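Local coordinates for protein MdcD (Pseudomonas aeruginosa, PDB 5VIP) that probably serves as the beta subunit of the biotin-independent malonate decarboxylase, with a carboxyltransferase-type fold linked to carboxy-lyase chemistry on malonyl thioesters, at residues Arg21-Leu25 against Leu113-Glu117; Ile153-Gly158 against Glu178-Gly182; Cys170-Leu174 against Tyr239-Pro245. All blocks are in the same frame, centred on the assembly; numbering follows the deposited sequence.

Contact 1. Residues Arg21-Leu25 against Leu113-Glu117; sequences RARAL and LLLLE
Leu-25 and Leu-115 reach toward each other tip to tip, CD1 of Leu-25 lying 3.9 Å from CD1 of Leu-115. The same Leu-25 methyl also meets Leu-113, whose side chain crosses it at about a right angle, with 3.9 Å between Leu-25 CD1 and Leu-113 CD2. The second branch of Leu-115 turns to the helix one turn earlier, where its CD2 sits 3.6 Å from Arg-21 CB. These apolar contacts lay helix 18-25 against one face of the central sheet at strand 111-115, the axes of 21-25 and 113-115 passing 10.6 Å apart, their directions 145° apart.

The charged part begins beyond the strand. The Arg-21 chain, extended from CG to NE, carries its guanidinium past Leu-115 to Glu-117, which bends at chi2 (-61°) to face it. Their salt bridge is long, 3.7 Å from Arg-21 NH1 to Glu-117 OE1, and the two planes are 63° apart. Each group has firmer partners: Leu-16 O, Thr-14 O and Gly-155 O for the guanidinium, and the backbone N atoms of Ala-154, Gly-155 and Gly-158 for the carboxylate. With both buried, the ion pair probably offsets charge while backbone groups fix each end, consistent with an ionised Glu-117.

Contact 2. Residues Ile153-Gly158 against Glu178-Gly182; sequences IAGPVG and EARLG
Ile-153, at the end of strand 150-153, meets three consecutive residues of 178-182. Its carbonyl O comes within 3.0 Å of Ala-179 CB, a tight approach, while CG2 lies 3.6 Å from Arg-180 O. The other branch, CG1 anti to the carbonyl carbon (chi1 -53°), carries CD1 to Leu-181, where it crosses that side chain at about a right angle and comes 3.7 Å from Leu-181 CD1. At Ala-154 the carbonyl O lies 3.8 Å from Glu-178 CB and accepts a hydrogen bond from Thr-176 OG1. Gly-155, at a positive phi of 85°, passes close against the backbone at Ala-179, their CA atoms 4.4 Å apart.

Here the chain turns through a cis peptide before Pro-156, on its way from the central sheet to the small parallel pair of strands 159-160 and 181-182. This second sheet, set beside the main one, accords with the crotonase-like fold of carboxyltransferase domains. The Arg-180 side chain, bent at chi3, swings back over the turn. Pro-156 O lies at the edge of its guanidinium, in plane, and Val-157 O is 3.3 Å from NH2 of Arg-180. Gly-158 lets the two backbones close again, its CA 3.3 Å from Arg-180 O.

Contact 3. Residues Cys170-Leu174 against Tyr239-Pro245; sequences CSYVL and YFAKGLP
The ring of Tyr-172 has Tyr-239 over one face, and its hydroxyl reaches the chain that leaves helix 229-242. Tyr-239 CD1 stands 3.3 Å above the plane of the Tyr-172 ring, offset toward its rim. The ring planes are turned 44° apart, with centroids at 4.8 Å, so the pair is an oblique aromatic contact and neither a stack nor a T-shaped one. With CG anti to the carbonyl carbon (chi1 -56°), Tyr-172 extends its phenol along the helix end. There OH donates a short hydrogen bond of 2.5 Å to Gly-243 O, which lies at the ring edge, in plane. The C=O...donor angle of 164° brings the hydroxyl in almost head-on to the carbonyl. Gly-243 is where the chain leaves helical geometry, with positive phi, and the bond ties this exit to the strand.

Around the hydroxyl, the aliphatic part of Lys-242 crosses the phenol obliquely, while Pro-245 comes from the direction opposite to Tyr-172 and places its CD 3.8 Å from Tyr-172 CZ. Pro-245 CD also lies 3.6 Å from Ser-171 OG. At the other end, Leu-174 and Tyr-239 slide past each other in opposite directions; Leu-174 CD2 rests over the Tyr-239 face in a CH-pi contact, 3.9 Å from the ring centroid.

Helix 229-242 is thus packed on the sheet at strand 172-176, which runs between strands 150-153 and 223-225. Tyr-239 and Leu-174 both touch Ala-223, while Phe-240 reaches Val-150 and Leu-113 farther across the sheet.

Along the chain contact 1 closes before the other two open, whereas contacts 2 and 3 interlock, their segments alternating. All three meet the central mixed sheet, where strands 111-115, 150-153 and 172-176 are consecutive neighbours. The centres of contacts 1 and 2 are about 13 Å apart, those of 1 and 3 about 15 Å, and those of 2 and 3 about 19 Å. Glu-117 and Arg-21 bind the 153-158 turn, joining contacts 1 and 2, and Ile-153 N bonds Leu-174 O between contacts 2 and 3. Phe-240 packs on Leu-113. Both helices and the small parallel sheet thus pack around one central sheet, within the range of the carboxyltransferase family.

Contact 1. Residues Arg21-Leu25 against Leu113-Glu117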
# COMPACT_ATOMS: atom_id res chain seq x y z
N ARG B 21 -11.20 21.08 8.87
CA ARG B 21 -10.84 21.00 7.44
C ARG B 21 -11.96 20.34 6.64
O ARG B 21 -12.32 20.80 5.56
CB ARG B 21 -9.53 20.24 7.26
CG ARG B 21 -8.30 20.97 7.80
CD ARG B 21 -7.04 20.11 7.66
NE ARG B 21 -5.92 20.70 8.37
CZ ARG B 21 -4.64 20.41 8.17
NH1 ARG B 21 -4.29 19.53 7.25
NH2 ARG B 21 -3.71 21.03 8.88
N ALA B 22 -12.51 19.27 7.20
CA ALA B 22 -13.56 18.51 6.50
C ALA B 22 -14.82 19.36 6.32
O ALA B 22 -15.42 19.39 5.25
CB ALA B 22 -13.88 17.23 7.27
N ARG B 23 -15.21 20.06 7.38
CA ARG B 23 -16.38 20.92 7.33
C ARG B 23 -16.17 22.09 6.36
O ARG B 23 -17.09 22.50 5.67
CB ARG B 23 -16.69 21.45 8.73
CG ARG B 23 -17.87 22.41 8.83
CD ARG B 23 -18.03 22.89 10.28
NE ARG B 23 -18.36 21.77 11.17
CZ ARG B 23 -17.50 21.18 12.00
NH1 ARG B 23 -16.24 21.59 12.07
NH2 ARG B 23 -17.91 20.17 12.75
N ALA B 24 -14.94 22.61 6.32
CA ALA B 24 -14.62 23.75 5.47
C ALA B 24 -14.66 23.38 3.98
O ALA B 24 -15.02 24.21 3.14
CB ALA B 24 -13.26 24.31 5.84
N LEU B 25 -14.32 22.14 3.66
CA LEU B 25 -14.21 21.76 2.24
C LEU B 25 -15.55 21.33 1.62
O LEU B 25 -15.80 21.61 0.45
CB LEU B 25 -13.17 20.65 2.06
CG LEU B 25 -11.71 21.04 2.29
CD1 LEU B 25 -10.79 19.82 2.15
CD2 LEU B 25 -11.28 22.16 1.33
N LEU B 113 -12.50 12.08 -1.01
CA LEU B 113 -11.47 13.07 -0.74
C LEU B 113 -10.71 12.67 0.52
O LEU B 113 -11.33 12.47 1.59
CB LEU B 113 -12.09 14.46 -0.58
CG LEU B 113 -11.22 15.64 -0.16
CD1 LEU B 113 -10.11 15.89 -1.19
CD2 LEU B 113 -12.08 16.87 -0.00
N LEU B 114 -9.39 12.52 0.39
CA LEU B 114 -8.55 12.06 1.50
C LEU B 114 -7.65 13.19 1.99
O LEU B 114 -6.83 13.70 1.23
CB LEU B 114 -7.69 10.86 1.08
CG LEU B 114 -8.43 9.64 0.54
CD1 LEU B 114 -7.43 8.56 0.09
CD2 LEU B 114 -9.36 9.10 1.63
N LEU B 115 -7.79 13.54 3.27
CA LEU B 115 -6.90 14.50 3.91
C LEU B 115 -5.87 13.74 4.75
O LEU B 115 -6.17 13.29 5.87
CB LEU B 115 -7.69 15.48 4.77
CG LEU B 115 -8.25 16.75 4.11
CD1 LEU B 115 -8.81 16.55 2.71
CD2 LEU B 115 -9.29 17.42 5.01
N LEU B 116 -4.66 13.61 4.22
CA LEU B 116 -3.68 12.67 4.76
C LEU B 116 -2.62 13.33 5.63
O LEU B 116 -1.59 13.80 5.13
CB LEU B 116 -3.02 11.92 3.61
CG LEU B 116 -4.00 11.12 2.75
CD1 LEU B 116 -3.29 10.36 1.63
CD2 LEU B 116 -4.80 10.16 3.62
N GLU B 117 -2.86 13.37 6.94
CA GLU B 117 -1.86 13.84 7.90
C GLU B 117 -1.52 12.65 8.77
O GLU B 117 -2.25 12.36 9.71
CB GLU B 117 -2.39 15.00 8.74
CG GLU B 117 -2.79 16.23 7.93
CD GLU B 117 -1.61 16.82 7.16
OE1 GLU B 117 -1.77 17.17 5.96
OE2 GLU B 117 -0.52 16.96 7.76

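Contact 2. Residues Ile153-Gly158 against Glu178-Gly182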
# COMPACT_ATOMS: atom_id res chain seq x y z
N ILE B 153 -2.47 16.90 1.02
CA ILE B 153 -1.44 16.81 2.05
C ILE B 153 -1.02 18.24 2.36
O ILE B 153 -0.38 18.89 1.55
CB ILE B 153 -0.24 15.98 1.58
CG1 ILE B 153 -0.71 14.62 1.07
CG2 ILE B 153 0.77 15.83 2.71
CD1 ILE B 153 0.22 14.02 0.07
N ALA B 154 -1.44 18.76 3.51
CA ALA B 154 -1.24 20.18 3.77
C ALA B 154 -0.26 20.45 4.90
O ALA B 154 0.19 21.58 5.06
CB ALA B 154 -2.58 20.86 4.08
N GLY B 155 0.08 19.42 5.67
CA GLY B 155 0.86 19.65 6.87
C GLY B 155 -0.04 20.03 8.04
O GLY B 155 -1.25 20.25 7.88
N PRO B 156 0.55 20.15 9.24
CA PRO B 156 2.00 20.13 9.47
C PRO B 156 2.64 18.74 9.60
O PRO B 156 3.86 18.63 9.50
CB PRO B 156 2.14 20.90 10.80
CG PRO B 156 0.86 20.59 11.52
CD PRO B 156 -0.22 20.43 10.47
N VAL B 157 1.85 17.70 9.82
CA VAL B 157 2.42 16.36 9.94
C VAL B 157 2.90 15.87 8.56
O VAL B 157 3.98 15.29 8.44
CB VAL B 157 1.40 15.36 10.53
CG1 VAL B 157 1.96 13.95 10.52
CG2 VAL B 157 1.02 15.77 11.95
N GLY B 158 2.12 16.15 7.52
CA GLY B 158 2.43 15.60 6.22
C GLY B 158 2.08 14.12 6.17
O GLY B 158 1.34 13.62 7.02
N GLU B 178 3.94 23.74 3.30
CA GLU B 178 4.22 23.08 4.59
C GLU B 178 4.08 21.56 4.55
O GLU B 178 4.36 20.87 5.53
CB GLU B 178 3.31 23.64 5.68
CG GLU B 178 3.89 24.85 6.42
CD GLU B 178 5.23 24.56 7.08
OE1 GLU B 178 5.23 24.00 8.21
OE2 GLU B 178 6.28 24.90 6.49
N ALA B 179 3.64 21.03 3.42
CA ALA B 179 3.44 19.59 3.30
C ALA B 179 4.75 18.88 3.08
O ALA B 179 5.62 19.38 2.37
CB ALA B 179 2.50 19.28 2.15
N ARG B 180 4.85 17.68 3.67
CA ARG B 180 5.86 16.70 3.28
C ARG B 180 5.19 15.39 2.90
O ARG B 180 4.20 14.99 3.49
CB ARG B 180 6.86 16.48 4.42
CG ARG B 180 7.73 17.70 4.73
CD ARG B 180 8.51 17.49 6.04
NE ARG B 180 7.62 17.28 7.19
CZ ARG B 180 7.86 16.43 8.19
NH1 ARG B 180 8.96 15.69 8.19
NH2 ARG B 180 6.99 16.31 9.18
N LEU B 181 5.75 14.71 1.89
CA LEU B 181 5.22 13.43 1.42
C LEU B 181 6.37 12.48 1.14
O LEU B 181 7.24 12.78 0.34
CB LEU B 181 4.39 13.61 0.15
CG LEU B 181 3.90 12.38 -0.61
CD1 LEU B 181 2.97 11.50 0.25
CD2 LEU B 181 3.19 12.85 -1.90
N GLY B 182 6.38 11.33 1.78
CA GLY B 182 7.44 10.38 1.50
C GLY B 182 7.18 9.04 2.15
O GLY B 182 6.27 8.91 2.96

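Contact 3. Residues Cys170-Leu174 against Tyr239-Pro245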
# COMPACT_ATOMS: atom_id res chain seq x y z
N CYS B 170 -3.47 7.63 -5.63
CA CYS B 170 -4.57 8.57 -5.88
C CYS B 170 -4.40 9.29 -7.21
O CYS B 170 -3.27 9.65 -7.58
CB CYS B 170 -4.66 9.59 -4.74
SG CYS B 170 -5.27 8.85 -3.19
N SER B 171 -5.51 9.53 -7.91
CA SER B 171 -5.49 10.24 -9.20
C SER B 171 -4.79 11.59 -9.13
O SER B 171 -4.03 11.95 -10.03
CB SER B 171 -6.93 10.46 -9.71
OG SER B 171 -7.55 9.23 -10.05
N TYR B 172 -5.08 12.34 -8.08
CA TYR B 172 -4.49 13.67 -7.94
C TYR B 172 -3.97 13.88 -6.53
O TYR B 172 -4.66 13.54 -5.57
CB TYR B 172 -5.50 14.77 -8.29
CG TYR B 172 -6.07 14.60 -9.67
CD1 TYR B 172 -5.27 14.80 -10.79
CD2 TYR B 172 -7.38 14.17 -9.85
CE1 TYR B 172 -5.79 14.61 -12.08
CE2 TYR B 172 -7.91 13.99 -11.13
CZ TYR B 172 -7.11 14.21 -12.23
OH TYR B 172 -7.64 14.02 -13.49
N VAL B 173 -2.77 14.44 -6.42
CA VAL B 173 -2.17 14.75 -5.13
C VAL B 173 -1.90 16.25 -5.02
O VAL B 173 -1.16 16.82 -5.84
CB VAL B 173 -0.84 13.99 -4.91
CG1 VAL B 173 -0.21 14.42 -3.59
CG2 VAL B 173 -1.07 12.49 -4.94
N LEU B 174 -2.53 16.89 -4.04
CA LEU B 174 -2.41 18.34 -3.89
C LEU B 174 -1.62 18.62 -2.63
O LEU B 174 -1.90 18.04 -1.58
CB LEU B 174 -3.78 19.03 -3.82
CG LEU B 174 -4.89 18.52 -4.77
CD1 LEU B 174 -6.14 19.40 -4.71
CD2 LEU B 174 -4.39 18.33 -6.18
N TYR B 239 -10.26 19.49 -9.60
CA TYR B 239 -9.68 18.19 -9.89
C TYR B 239 -10.73 17.10 -9.98
O TYR B 239 -10.64 16.24 -10.84
CB TYR B 239 -8.60 17.83 -8.87
CG TYR B 239 -7.27 18.40 -9.28
CD1 TYR B 239 -6.56 17.84 -10.33
CD2 TYR B 239 -6.75 19.54 -8.67
CE1 TYR B 239 -5.35 18.36 -10.74
CE2 TYR B 239 -5.54 20.08 -9.07
CZ TYR B 239 -4.84 19.48 -10.11
OH TYR B 239 -3.63 20.01 -10.51
N PHE B 240 -11.75 17.14 -9.11
CA PHE B 240 -12.87 16.22 -9.28
C PHE B 240 -13.59 16.43 -10.60
O PHE B 240 -13.97 15.47 -11.25
CB PHE B 240 -13.87 16.34 -8.13
CG PHE B 240 -13.43 15.62 -6.87
CD1 PHE B 240 -13.18 14.26 -6.90
CD2 PHE B 240 -13.25 16.30 -5.69
CE1 PHE B 240 -12.77 13.58 -5.76
CE2 PHE B 240 -12.84 15.63 -4.53
CZ PHE B 240 -12.59 14.27 -4.58
N ALA B 241 -13.77 17.69 -10.99
CA ALA B 241 -14.49 18.01 -12.24
C ALA B 241 -13.69 17.57 -13.48
O ALA B 241 -14.25 17.30 -14.54
CB ALA B 241 -14.78 19.50 -12.31
N LYS B 242 -12.38 17.50 -13.31
CA LYS B 242 -11.46 17.02 -14.33
C LYS B 242 -11.68 15.54 -14.65
O LYS B 242 -11.53 15.11 -15.80
CB LYS B 242 -10.03 17.26 -13.83
CG LYS B 242 -8.91 17.04 -14.78
CD LYS B 242 -7.69 17.69 -14.14
CE LYS B 242 -6.41 17.12 -14.67
NZ LYS B 242 -6.06 17.64 -16.01
N GLY B 243 -12.04 14.75 -13.64
CA GLY B 243 -12.31 13.33 -13.86
C GLY B 243 -11.04 12.51 -13.84
O GLY B 243 -9.96 13.02 -13.50
N LEU B 244 -11.15 11.24 -14.21
CA LEU B 244 -10.01 10.33 -14.18
C LEU B 244 -8.91 10.73 -15.18
O LEU B 244 -9.18 10.96 -16.36
CB LEU B 244 -10.48 8.90 -14.48
CG LEU B 244 -11.26 8.21 -13.36
CD1 LEU B 244 -11.82 6.88 -13.86
CD2 LEU B 244 -10.34 8.00 -12.16
N PRO B 245 -7.65 10.80 -14.71
CA PRO B 245 -6.54 11.13 -15.61
C PRO B 245 -6.29 10.04 -16.66
O PRO B 245 -6.45 8.84 -16.37
CB PRO B 245 -5.34 11.28 -14.66
CG PRO B 245 -5.71 10.53 -13.43
CD PRO B 245 -7.21 10.57 -13.32